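Local coordinates for DUF574 domain-containing protein (Thermobifida fusca, PDB 2QE6), which binds S-adenosylmethionine in a Rossmann-like domain and is probably a methyltransferase, its substrate unknown, at residues Asn93-Ala98 against Val107-Ile112. The protein carries 1 engineered substitution. Residues are numbered along the deposited sequence; the frame is centred on the assembly and turned at random.
Sequences NTHEVA and VVYVDI. With SAM (S-adenosylmethionine), chain F.
Tyr109 reaches from strand 106-111 to the first turn of helix 94-101, where two nitrogens of His95 grip its hydroxyl. The backbone N-H of His95 points almost straight at OH (N to OH 2.8 Å, 171°), and ND1 of its imidazole lies 2.6 Å from that same OH, with either able to donate. His95 CG sits between its backbone N and carbonyl carbon (chi1 81°), which turns the ring back toward the N-terminal end of the helix, beside Tyr109 OH; the rings touch at their edges, neither lying over the other, with planes at 84°. A phenylalanine in place of Tyr109 would probably leave this N-H and ND1 without their shared partner and the imidazole freer to turn.

The close-packed part is one face of the phenol ring, where Val107 CG1 stands 3.9 Å off the plane at the middle of the ring and also touches Thr94 CG2, while Val107 CG2 presses on His95 CB at 3.8 Å. Thr94 OG1 is hydrogen-bonded to Asp83. Looser is the partly exposed side, where Glu96 OE1 takes the N-H of Asn93 and Glu96 CG lies against one imidazole face, toward its rim.

Farther along, Asp111 accepts hydrogen bonds from both ribose hydroxyls of S-adenosylmethionine; in the beta-alpha-beta unit 80-84, 94-101, 106-111, this acidic second-strand end is typical of Rossmann-like methyltransferases.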
# COMPACT_ATOMS: atom_id res chain seq x y z
N ASN A 93 2.67 -1.53 11.65
CA ASN A 93 3.32 -1.45 10.35
C ASN A 93 3.69 -2.84 9.87
O ASN A 93 3.77 -3.80 10.66
CB ASN A 93 4.58 -0.59 10.43
CG ASN A 93 4.29 0.83 10.85
OD1 ASN A 93 3.54 1.54 10.19
ND2 ASN A 93 4.88 1.26 11.96
N THR A 94 3.97 -2.93 8.57
CA THR A 94 4.34 -4.19 7.90
C THR A 94 5.36 -5.03 8.63
O THR A 94 5.09 -6.20 8.88
CB THR A 94 4.82 -3.91 6.49
OG1 THR A 94 3.78 -3.21 5.82
CG2 THR A 94 5.17 -5.21 5.73
N HIS A 95 6.50 -4.44 8.98
CA HIS A 95 7.57 -5.21 9.61
C HIS A 95 7.20 -5.73 11.01
O HIS A 95 7.68 -6.78 11.47
CB HIS A 95 8.86 -4.39 9.62
CG HIS A 95 8.95 -3.38 10.73
ND1 HIS A 95 8.41 -2.12 10.63
CD2 HIS A 95 9.60 -3.42 11.92
CE1 HIS A 95 8.68 -1.43 11.72
NE2 HIS A 95 9.40 -2.19 12.52
N GLU A 96 6.33 -4.98 11.67
CA GLU A 96 5.82 -5.36 12.99
C GLU A 96 4.89 -6.56 12.86
O GLU A 96 5.01 -7.52 13.58
CB GLU A 96 5.11 -4.15 13.61
CG GLU A 96 6.09 -3.01 14.00
CD GLU A 96 5.41 -1.62 14.15
OE1 GLU A 96 4.19 -1.49 13.92
OE2 GLU A 96 6.15 -0.67 14.48
N VAL A 97 3.96 -6.50 11.92
CA VAL A 97 3.14 -7.67 11.63
C VAL A 97 4.01 -8.87 11.21
O VAL A 97 3.87 -9.95 11.77
CB VAL A 97 2.13 -7.35 10.50
CG1 VAL A 97 1.15 -8.48 10.38
CG2 VAL A 97 1.42 -6.06 10.85
N ALA A 98 4.92 -8.65 10.25
CA ALA A 98 5.75 -9.75 9.72
C ALA A 98 6.57 -10.37 10.83
O ALA A 98 6.63 -11.60 10.96
CB ALA A 98 6.66 -9.25 8.59
N VAL A 107 12.00 -6.53 5.74
CA VAL A 107 11.09 -5.62 5.03
C VAL A 107 11.87 -4.39 4.59
O VAL A 107 12.66 -3.82 5.38
CB VAL A 107 9.86 -5.18 5.90
CG1 VAL A 107 8.93 -4.26 5.12
CG2 VAL A 107 9.07 -6.42 6.38
N VAL A 108 11.68 -4.01 3.33
CA VAL A 108 12.26 -2.81 2.77
C VAL A 108 11.09 -1.93 2.35
O VAL A 108 10.29 -2.33 1.53
CB VAL A 108 13.16 -3.12 1.56
CG1 VAL A 108 13.61 -1.80 0.87
CG2 VAL A 108 14.37 -4.02 1.98
N TYR A 109 10.99 -0.75 2.97
CA TYR A 109 9.94 0.19 2.65
C TYR A 109 10.43 1.24 1.65
O TYR A 109 11.55 1.71 1.73
CB TYR A 109 9.48 0.94 3.89
CG TYR A 109 8.85 0.16 5.04
CD1 TYR A 109 7.53 -0.24 5.02
CD2 TYR A 109 9.57 -0.07 6.20
CE1 TYR A 109 6.93 -0.90 6.14
CE2 TYR A 109 8.99 -0.70 7.30
CZ TYR A 109 7.67 -1.11 7.27
OH TYR A 109 7.16 -1.73 8.42
N VAL A 110 9.56 1.65 0.74
CA VAL A 110 9.89 2.64 -0.27
C VAL A 110 8.74 3.64 -0.34
O VAL A 110 7.59 3.22 -0.41
CB VAL A 110 10.09 1.98 -1.66
CG1 VAL A 110 10.47 3.01 -2.74
CG2 VAL A 110 11.16 0.86 -1.54
N ASP A 111 9.06 4.93 -0.26
CA ASP A 111 8.06 5.96 -0.43
C ASP A 111 8.69 7.18 -1.08
O ASP A 111 9.85 7.42 -0.94
CB ASP A 111 7.35 6.34 0.88
CG ASP A 111 5.94 6.91 0.64
OD1 ASP A 111 5.80 8.08 0.28
OD2 ASP A 111 4.95 6.19 0.83
N ILE A 112 7.88 7.92 -1.82
CA ILE A 112 8.33 9.13 -2.50
C ILE A 112 8.37 10.36 -1.56
O ILE A 112 9.15 11.27 -1.76
CB ILE A 112 7.43 9.42 -3.75
CG1 ILE A 112 7.99 10.57 -4.59
CG2 ILE A 112 5.97 9.68 -3.33
CD1 ILE A 112 9.39 10.34 -5.09
N SAM F . 0.75 1.54 1.46
CA SAM F . 0.15 2.31 2.62
C SAM F . -1.19 1.71 2.98
O SAM F . -1.62 1.81 4.13
OXT SAM F . -1.87 1.14 2.12
CB SAM F . -0.10 3.81 2.38
CG SAM F . -1.12 4.17 1.30
SD SAM F . -1.26 5.94 0.88
CE SAM F . -0.02 6.52 2.06
C5' SAM F . -0.21 5.87 -0.58
C4' SAM F . 1.32 5.97 -0.47
O4' SAM F . 1.91 5.67 -1.74
C3' SAM F . 1.83 7.37 -0.10
O3' SAM F . 2.72 7.32 1.00
C2' SAM F . 2.51 7.92 -1.34
O2' SAM F . 3.53 8.90 -1.09
C1' SAM F . 2.96 6.61 -1.99
N9 SAM F . 3.16 6.79 -3.42
C8 SAM F . 2.23 7.14 -4.41
N7 SAM F . 2.87 7.18 -5.61
C5 SAM F . 4.18 6.85 -5.39
C6 SAM F . 5.27 6.71 -6.27
N6 SAM F . 5.09 6.96 -7.59
N1 SAM F . 6.49 6.35 -5.72
C2 SAM F . 6.66 6.11 -4.35
N3 SAM F . 5.58 6.25 -3.47
C4 SAM F . 4.37 6.60 -4.02